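Local coordinates for putative lipoprotein (Bacteroides fragilis, PDB 3NQI) that is of unknown function but is predicted to be a lipoprotein, and is probably tethered to the bacterial envelope and concerned with lipid binding, at residues Val102-Phe107 / Pro127-Val132; His148-Val153 / Ser190-Glu195; Ala219-Tyr224 / Lys236-Glu241. One frame throughout, in Å; residues are numbered along the deposited sequence. Where two conformers were deposited one is given.

Contact 1: residues Val102-Phe107 / Pro127-Val132; sequences VGSLSF and PVLYRV
Gly103 and Ser104 both turn their backbone N-H groups onto the carbonyl of Leu129, and this makes the contact a classic beta bulge, in which the loop 102-107 docks antiparallel against strand 123-132. The Gly103 N bond to Leu129 O is short at 2.7 Å but bent, 141° at the hydrogen; Ser104 N reaches the same oxygen over 3.2 Å and more directly. One carbonyl oxygen is thus gripped by two successive donors, both tilted from its plane. In return Leu129 N donates to Ser104 O at 2.9 Å, completing a hydrogen-bonded pair that makes a single bridge. Next to the bulge, Leu105 CA comes within 2.9 Å of Pro127 O in a CH...O contact.

The side chains divide between the two sides of this bridge. On the buried side, Val128 CG1 touches Val102 CG1 at 3.9 Å and, further off, Leu105 CD2. Val102 meets Val128 at about a right angle, whereas Leu105 runs alongside it, pointing the same way.

On the other side, Leu129 CG is anti to its backbone N (chi1 -159°), which carries CD1 toward Phe107 CB and puts Leu129 CD2 3.5 Å from Ser104 OG, whose own bond goes to Ser106 O on a lone pair. The Phe107 ring approaches Pro127 obliquely, Phe107 CE2 lying 3.4 Å from Pro127 CB.

Further out, Leu170 of strand 165-174 packs on both Val102 and Leu105, and the Phe191 ring meets Phe107. Arg131 bends at chi3, with NE bonded to Asn226 OD1 and NH2 to Asn222 O and Pro101 O. Ser106 turns away, and its OG is bonded to Val114 O.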
# COMPACT_ATOMS: atom_id res chain seq x y z
N VAL A 102 -12.59 -2.83 5.01
CA VAL A 102 -11.72 -1.81 5.59
C VAL A 102 -12.59 -0.76 6.26
O VAL A 102 -13.81 -0.67 6.02
CB VAL A 102 -10.77 -1.16 4.51
CG1 VAL A 102 -9.92 -2.24 3.80
CG2 VAL A 102 -11.56 -0.36 3.50
N GLY A 103 -11.94 0.03 7.11
CA GLY A 103 -12.56 1.18 7.69
C GLY A 103 -12.56 2.28 6.66
O GLY A 103 -13.57 2.92 6.45
N SER A 104 -11.38 2.54 6.07
CA SER A 104 -11.23 3.51 4.98
C SER A 104 -9.84 3.35 4.39
O SER A 104 -8.99 2.66 4.94
CB SER A 104 -11.43 4.94 5.46
OG SER A 104 -10.59 5.25 6.55
N LEU A 105 -9.63 3.95 3.21
CA LEU A 105 -8.29 4.00 2.60
C LEU A 105 -7.79 5.43 2.77
O LEU A 105 -7.23 6.05 1.88
CB LEU A 105 -8.28 3.63 1.12
CG LEU A 105 -8.81 2.25 0.80
CD1 LEU A 105 -8.63 1.93 -0.73
CD2 LEU A 105 -8.12 1.23 1.70
N SER A 106 -7.94 5.91 3.99
CA SER A 106 -7.46 7.22 4.35
C SER A 106 -7.27 7.34 5.87
O SER A 106 -7.98 6.70 6.66
CB SER A 106 -8.44 8.28 3.86
OG SER A 106 -8.06 9.57 4.29
N PHE A 107 -6.28 8.14 6.26
CA PHE A 107 -6.06 8.47 7.68
C PHE A 107 -5.21 9.71 7.73
O PHE A 107 -4.87 10.28 6.67
CB PHE A 107 -5.49 7.31 8.50
CG PHE A 107 -4.22 6.67 7.94
CD1 PHE A 107 -2.98 7.30 8.05
CD2 PHE A 107 -4.27 5.43 7.35
CE1 PHE A 107 -1.82 6.73 7.57
CE2 PHE A 107 -3.10 4.81 6.89
CZ PHE A 107 -1.87 5.45 6.98
N PRO A 127 -3.10 4.08 1.85
CA PRO A 127 -3.23 4.11 3.31
C PRO A 127 -4.40 3.25 3.72
O PRO A 127 -5.47 3.44 3.15
CB PRO A 127 -3.52 5.58 3.60
CG PRO A 127 -3.55 6.27 2.29
CD PRO A 127 -3.73 5.27 1.23
N VAL A 128 -4.23 2.21 4.57
CA VAL A 128 -5.35 1.43 5.00
C VAL A 128 -5.65 1.67 6.52
O VAL A 128 -4.75 1.63 7.36
CB VAL A 128 -5.17 -0.10 4.70
CG1 VAL A 128 -6.52 -0.74 4.87
CG2 VAL A 128 -4.66 -0.28 3.29
N LEU A 129 -6.90 2.02 6.82
CA LEU A 129 -7.46 2.08 8.21
C LEU A 129 -8.36 0.84 8.36
O LEU A 129 -9.32 0.62 7.61
CB LEU A 129 -8.18 3.40 8.47
CG LEU A 129 -8.45 3.95 9.89
CD1 LEU A 129 -7.17 4.16 10.68
CD2 LEU A 129 -9.20 5.27 9.76
N TYR A 130 -7.98 -0.03 9.28
CA TYR A 130 -8.65 -1.30 9.42
C TYR A 130 -8.70 -1.82 10.87
O TYR A 130 -8.17 -1.20 11.77
CB TYR A 130 -8.02 -2.28 8.47
CG TYR A 130 -6.58 -2.66 8.71
CD1 TYR A 130 -5.55 -1.81 8.37
CD2 TYR A 130 -6.25 -3.90 9.23
CE1 TYR A 130 -4.19 -2.14 8.63
CE2 TYR A 130 -4.90 -4.26 9.45
CZ TYR A 130 -3.89 -3.39 9.13
OH TYR A 130 -2.60 -3.74 9.34
N ARG A 131 -9.37 -2.94 11.08
CA ARG A 131 -9.61 -3.43 12.44
C ARG A 131 -8.86 -4.72 12.68
O ARG A 131 -8.97 -5.64 11.89
CB ARG A 131 -11.11 -3.68 12.65
CG ARG A 131 -11.94 -2.39 12.78
CD ARG A 131 -13.45 -2.63 12.57
NE ARG A 131 -13.68 -2.69 11.15
CZ ARG A 131 -14.27 -1.75 10.42
NH1 ARG A 131 -14.81 -0.67 10.97
NH2 ARG A 131 -14.32 -1.94 9.10
N VAL A 132 -8.12 -4.80 13.78
CA VAL A 132 -7.43 -6.01 14.18
C VAL A 132 -7.93 -6.59 15.51
O VAL A 132 -8.69 -5.95 16.27
CB VAL A 132 -5.89 -5.78 14.21
CG1 VAL A 132 -5.38 -5.36 12.77
CG2 VAL A 132 -5.48 -4.73 15.24

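Contact 2: residues His148-Val153 / Ser190-Glu195; sequences HTFTLV and SFKAYE
Tyr194 reaches across from strand 186-195 with its ring presented in two ways to strand 148-155: its face receives Leu152, and its hydroxyl meets the backbone of Phe150. Leu152 CD1 sits over the middle of the ring, 3.7 Å from the centroid and 14° off the normal, a CH-pi contact with the two side chains crossing at about a right angle. At the rim, Tyr194 OH donates to Phe150 O over 2.6 Å. That oxygen lies in the plane of the tyrosine ring, yet the hydroxyl stands well above the carbonyl plane, 59° out of it, rather than on a lone pair.

Lys192 uses its hydrocarbon. Bent at chi2, its chain crosses the Phe150 side chain at about a right angle, with Lys192 CE 3.8 Å from Phe150 CD2. Both strands lie parallel to strand 78-87, but the axes of the segments 148-153 and 190-195 approach only to 8.9 Å and cross at -34°, so they meet through side chains. Tyr130 comes edge-to-face to Phe150, and Tyr172 stacks on it.

The chemistry is that of a mostly apolar interface in which the phenol oxygen is given a main-chain acceptor, consistent with holding the ring so that its face meets Leu152.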
# COMPACT_ATOMS: atom_id res chain seq x y z
N HIS A 148 -3.64 -10.24 7.67
CA HIS A 148 -4.33 -9.32 6.82
C HIS A 148 -3.59 -9.12 5.52
O HIS A 148 -2.47 -8.61 5.54
CB HIS A 148 -4.43 -7.96 7.54
CG HIS A 148 -5.17 -8.04 8.84
ND1 HIS A 148 -6.51 -7.74 8.95
CD2 HIS A 148 -4.77 -8.45 10.07
CE1 HIS A 148 -6.90 -7.94 10.20
NE2 HIS A 148 -5.87 -8.41 10.89
N THR A 149 -4.23 -9.42 4.42
CA THR A 149 -3.61 -9.22 3.10
C THR A 149 -4.51 -8.35 2.26
O THR A 149 -5.75 -8.57 2.20
CB THR A 149 -3.29 -10.55 2.38
OG1 THR A 149 -4.46 -11.28 2.19
CG2 THR A 149 -2.25 -11.42 3.16
N PHE A 150 -3.88 -7.34 1.65
CA PHE A 150 -4.53 -6.34 0.85
C PHE A 150 -3.97 -6.48 -0.56
O PHE A 150 -2.84 -6.01 -0.85
CB PHE A 150 -4.25 -4.93 1.41
CG PHE A 150 -4.65 -4.77 2.84
CD1 PHE A 150 -5.96 -4.44 3.15
CD2 PHE A 150 -3.73 -5.03 3.86
CE1 PHE A 150 -6.35 -4.30 4.48
CE2 PHE A 150 -4.08 -4.87 5.19
CZ PHE A 150 -5.40 -4.49 5.51
N THR A 151 -4.73 -7.15 -1.42
CA THR A 151 -4.28 -7.42 -2.78
C THR A 151 -5.03 -6.57 -3.78
O THR A 151 -6.29 -6.55 -3.75
CB THR A 151 -4.54 -8.88 -3.10
OG1 THR A 151 -3.82 -9.66 -2.18
CG2 THR A 151 -4.11 -9.27 -4.54
N LEU A 152 -4.29 -5.87 -4.65
CA LEU A 152 -4.95 -5.14 -5.77
C LEU A 152 -5.07 -6.04 -6.97
O LEU A 152 -4.06 -6.64 -7.41
CB LEU A 152 -4.24 -3.87 -6.16
CG LEU A 152 -4.38 -2.73 -5.21
CD1 LEU A 152 -3.51 -1.58 -5.77
CD2 LEU A 152 -5.91 -2.31 -5.00
N VAL A 153 -6.29 -6.13 -7.52
CA VAL A 153 -6.55 -6.99 -8.67
C VAL A 153 -7.06 -6.15 -9.86
O VAL A 153 -8.00 -5.35 -9.73
CB VAL A 153 -7.53 -8.15 -8.30
CG1 VAL A 153 -7.68 -9.22 -9.48
CG2 VAL A 153 -7.10 -8.86 -6.97
N SER A 190 -2.02 1.33 8.33
CA SER A 190 -0.82 0.89 7.63
C SER A 190 -0.78 1.46 6.22
O SER A 190 -1.82 1.58 5.57
CB SER A 190 -0.78 -0.63 7.48
OG SER A 190 -0.93 -1.34 8.70
N PHE A 191 0.42 1.73 5.71
CA PHE A 191 0.56 1.97 4.27
C PHE A 191 0.86 0.65 3.57
O PHE A 191 1.58 -0.18 4.14
CB PHE A 191 1.65 2.88 3.98
CG PHE A 191 1.37 4.28 4.36
CD1 PHE A 191 0.51 5.04 3.62
CD2 PHE A 191 1.99 4.83 5.44
CE1 PHE A 191 0.27 6.38 3.98
CE2 PHE A 191 1.74 6.13 5.80
CZ PHE A 191 0.90 6.91 5.05
N LYS A 192 0.30 0.46 2.37
CA LYS A 192 0.61 -0.72 1.52
C LYS A 192 1.03 -0.18 0.15
O LYS A 192 0.32 0.62 -0.47
CB LYS A 192 -0.62 -1.61 1.40
CG LYS A 192 -1.06 -2.21 2.75
CD LYS A 192 -0.10 -3.40 3.11
CE LYS A 192 -0.20 -3.84 4.50
NZ LYS A 192 0.94 -4.79 4.71
N ALA A 193 2.22 -0.58 -0.28
CA ALA A 193 2.80 -0.13 -1.53
C ALA A 193 2.76 -1.25 -2.58
O ALA A 193 3.07 -2.43 -2.28
CB ALA A 193 4.24 0.39 -1.32
N TYR A 194 2.37 -0.87 -3.81
CA TYR A 194 2.10 -1.78 -4.93
C TYR A 194 2.91 -1.42 -6.16
O TYR A 194 2.74 -0.34 -6.76
CB TYR A 194 0.62 -1.78 -5.35
CG TYR A 194 -0.29 -2.19 -4.24
CD1 TYR A 194 -0.72 -1.28 -3.28
CD2 TYR A 194 -0.66 -3.48 -4.09
CE1 TYR A 194 -1.50 -1.67 -2.21
CE2 TYR A 194 -1.49 -3.90 -3.04
CZ TYR A 194 -1.90 -3.02 -2.11
OH TYR A 194 -2.67 -3.46 -1.06
N GLU A 195 3.76 -2.36 -6.57
CA GLU A 195 4.46 -2.21 -7.84
C GLU A 195 3.49 -2.61 -8.95
O GLU A 195 3.08 -3.76 -9.05
CB GLU A 195 5.74 -3.12 -7.87
CG GLU A 195 6.88 -2.59 -8.73
CD GLU A 195 6.59 -2.59 -10.23
OE1 GLU A 195 5.77 -3.40 -10.70
OE2 GLU A 195 7.24 -1.82 -10.96

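Contact 3: residues Ala219-Tyr224 / Lys236-Glu241; sequences AQQNEY and KVYEIE
An antiparallel hydrogen-bonded pair joins Ala219 of strand 214-221 to Lys236 of strand 234-241. Ala219 N donates to Lys236 O over 2.8 Å, and Lys236 N returns a bond of the same length to Ala219 O. The first is almost perfectly straight, 178° at the hydrogen, and both donors lie nearly along the C=O axis of their acceptors.

Beyond this pair the side chains take over. Gln221 and Tyr238 come from opposite directions, and Tyr238 OH donates to Gln221 OE1 over 2.7 Å. The hydroxyl donates onto a lone pair of OE1, in the plane of the amide, while OE1 in turn lies in the plane of the ring, at its edge; the two planes are 37° apart. Gln221 reaches this far because CG stands between its backbone N and carbonyl carbon and the chain then runs out extended. The same hydroxyl accepts from Leu105 N, so it serves both an amide side chain and the main chain of a neighbouring loop.

The two strands are consecutive arms of a beta hairpin with a long connection, and at this level they are strongly splayed, their short axes 129° apart. Gln221 remains tied to the second arm through a backbone bond to Ile234. Just past it, Asn222 OD1 accepts from Tyr224 N in an Asx turn, while its ND2 is bonded to Thr233 OG1.

Around the pair the contacts are looser. Ala219 CB faces the edge of the Tyr238 ring at CE1, 4.4 Å away. Lys236 crosses Gln221 at a slant, with Lys236 CB 3.7 Å from Gln221 OE1, and Lys236 CD close to Gln221 NE2.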
# COMPACT_ATOMS: atom_id res chain seq x y z
N ALA A 219 -12.89 -0.13 -3.21
CA ALA A 219 -12.85 -0.82 -1.89
C ALA A 219 -14.24 -1.08 -1.28
O ALA A 219 -15.15 -0.26 -1.47
CB ALA A 219 -12.01 0.01 -0.91
N GLN A 220 -14.40 -2.20 -0.57
CA GLN A 220 -15.55 -2.44 0.33
C GLN A 220 -15.18 -1.97 1.72
O GLN A 220 -14.19 -2.45 2.34
CB GLN A 220 -16.00 -3.90 0.34
CG GLN A 220 -16.52 -4.35 -0.98
CD GLN A 220 -17.06 -5.76 -0.95
OE1 GLN A 220 -18.28 -5.98 -0.80
NE2 GLN A 220 -16.16 -6.71 -1.14
N GLN A 221 -15.89 -0.94 2.19
CA GLN A 221 -15.57 -0.38 3.47
C GLN A 221 -16.78 -0.25 4.36
O GLN A 221 -17.91 -0.22 3.89
CB GLN A 221 -14.82 0.94 3.32
CG GLN A 221 -15.58 2.07 2.91
CD GLN A 221 -14.69 3.29 2.68
OE1 GLN A 221 -13.67 3.21 1.99
NE2 GLN A 221 -15.08 4.43 3.24
N ASN A 222 -16.53 -0.22 5.66
CA ASN A 222 -17.61 -0.18 6.66
C ASN A 222 -17.07 0.62 7.83
O ASN A 222 -16.08 0.22 8.46
CB ASN A 222 -18.00 -1.60 7.02
CG ASN A 222 -19.11 -1.71 8.11
OD1 ASN A 222 -19.28 -0.83 8.99
ND2 ASN A 222 -19.87 -2.80 8.04
N GLU A 223 -17.65 1.79 8.04
CA GLU A 223 -17.22 2.74 9.06
C GLU A 223 -17.64 2.32 10.48
O GLU A 223 -17.18 2.93 11.44
CB GLU A 223 -17.86 4.13 8.81
N TYR A 224 -18.51 1.31 10.62
CA TYR A 224 -19.11 0.98 11.94
C TYR A 224 -18.67 -0.32 12.57
O TYR A 224 -18.55 -0.40 13.77
CB TYR A 224 -20.62 0.99 11.84
CG TYR A 224 -21.09 2.34 11.44
CD1 TYR A 224 -20.84 3.43 12.26
CD2 TYR A 224 -21.72 2.56 10.23
CE1 TYR A 224 -21.23 4.70 11.90
CE2 TYR A 224 -22.13 3.85 9.86
CZ TYR A 224 -21.87 4.91 10.71
OH TYR A 224 -22.24 6.18 10.39
N LYS A 236 -16.61 2.08 -2.12
CA LYS A 236 -16.06 3.37 -2.35
C LYS A 236 -14.91 3.31 -3.39
O LYS A 236 -14.04 2.41 -3.37
CB LYS A 236 -15.62 4.03 -1.05
CG LYS A 236 -15.15 5.44 -1.26
CD LYS A 236 -15.27 6.37 -0.06
CE LYS A 236 -14.77 7.76 -0.48
NZ LYS A 236 -14.48 8.68 0.66
N VAL A 237 -14.95 4.26 -4.32
CA VAL A 237 -13.98 4.37 -5.40
C VAL A 237 -13.04 5.55 -5.10
O VAL A 237 -13.51 6.61 -4.88
CB VAL A 237 -14.65 4.53 -6.76
CG1 VAL A 237 -13.54 4.77 -7.87
CG2 VAL A 237 -15.45 3.27 -7.09
N TYR A 238 -11.73 5.32 -5.01
CA TYR A 238 -10.76 6.42 -4.76
C TYR A 238 -9.98 6.69 -6.08
O TYR A 238 -9.66 5.78 -6.80
CB TYR A 238 -9.77 5.99 -3.67
CG TYR A 238 -10.39 5.78 -2.29
CD1 TYR A 238 -11.06 4.59 -1.97
CD2 TYR A 238 -10.29 6.75 -1.33
CE1 TYR A 238 -11.61 4.39 -0.69
CE2 TYR A 238 -10.80 6.55 -0.05
CZ TYR A 238 -11.47 5.38 0.25
OH TYR A 238 -11.96 5.21 1.55
N GLU A 239 -9.71 7.96 -6.40
CA GLU A 239 -9.08 8.23 -7.66
C GLU A 239 -7.62 8.65 -7.50
O GLU A 239 -7.31 9.42 -6.62
CB GLU A 239 -9.81 9.36 -8.38
CG GLU A 239 -11.21 9.07 -8.65
CD GLU A 239 -11.88 10.23 -9.44
OE1 GLU A 239 -11.65 11.42 -9.06
OE2 GLU A 239 -12.60 9.95 -10.41
N ILE A 240 -6.77 8.15 -8.39
CA ILE A 240 -5.37 8.62 -8.50
C ILE A 240 -5.08 9.20 -9.90
O ILE A 240 -5.10 8.48 -10.90
CB ILE A 240 -4.41 7.45 -8.21
CG1 ILE A 240 -4.70 6.84 -6.84
CG2 ILE A 240 -2.91 7.91 -8.32
CD1 ILE A 240 -3.95 5.46 -6.59
N GLU A 241 -4.83 10.49 -10.00
CA GLU A 241 -4.46 11.06 -11.29
C GLU A 241 -3.04 10.53 -11.65
O GLU A 241 -2.13 10.64 -10.86
CB GLU A 241 -4.57 12.59 -11.26
CG GLU A 241 -5.98 13.13 -10.87
CD GLU A 241 -7.15 12.65 -11.78
OE1 GLU A 241 -6.96 12.57 -13.02
OE2 GLU A 241 -8.26 12.35 -11.24

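How the contacts relate
Contact 1 touches both of the others, while contacts 2 and 3 stay apart, with centres about 14 Å and nearest atoms about 7 Å from each other. Strands 123-132 and 186-195 are antiparallel neighbours, so contact 1 joins contact 2 through a probable bond of Val128 N to Ser190 O (2.7 Å) and another between the Tyr130 and Ser190 hydroxyls. Toward contact 3, Val102 O probably accepts from Asn222 N (2.8 Å), adding to the tie between Arg131 and Asn222. PEG, probably from the crystallisation liquor, lies about 4 Å from the Phe107 side chain, and a PEG oxygen is hydrogen-bonded to Phe191 N. A cadmium ion lies about 14 Å from the Leu152 side chain of contact 2.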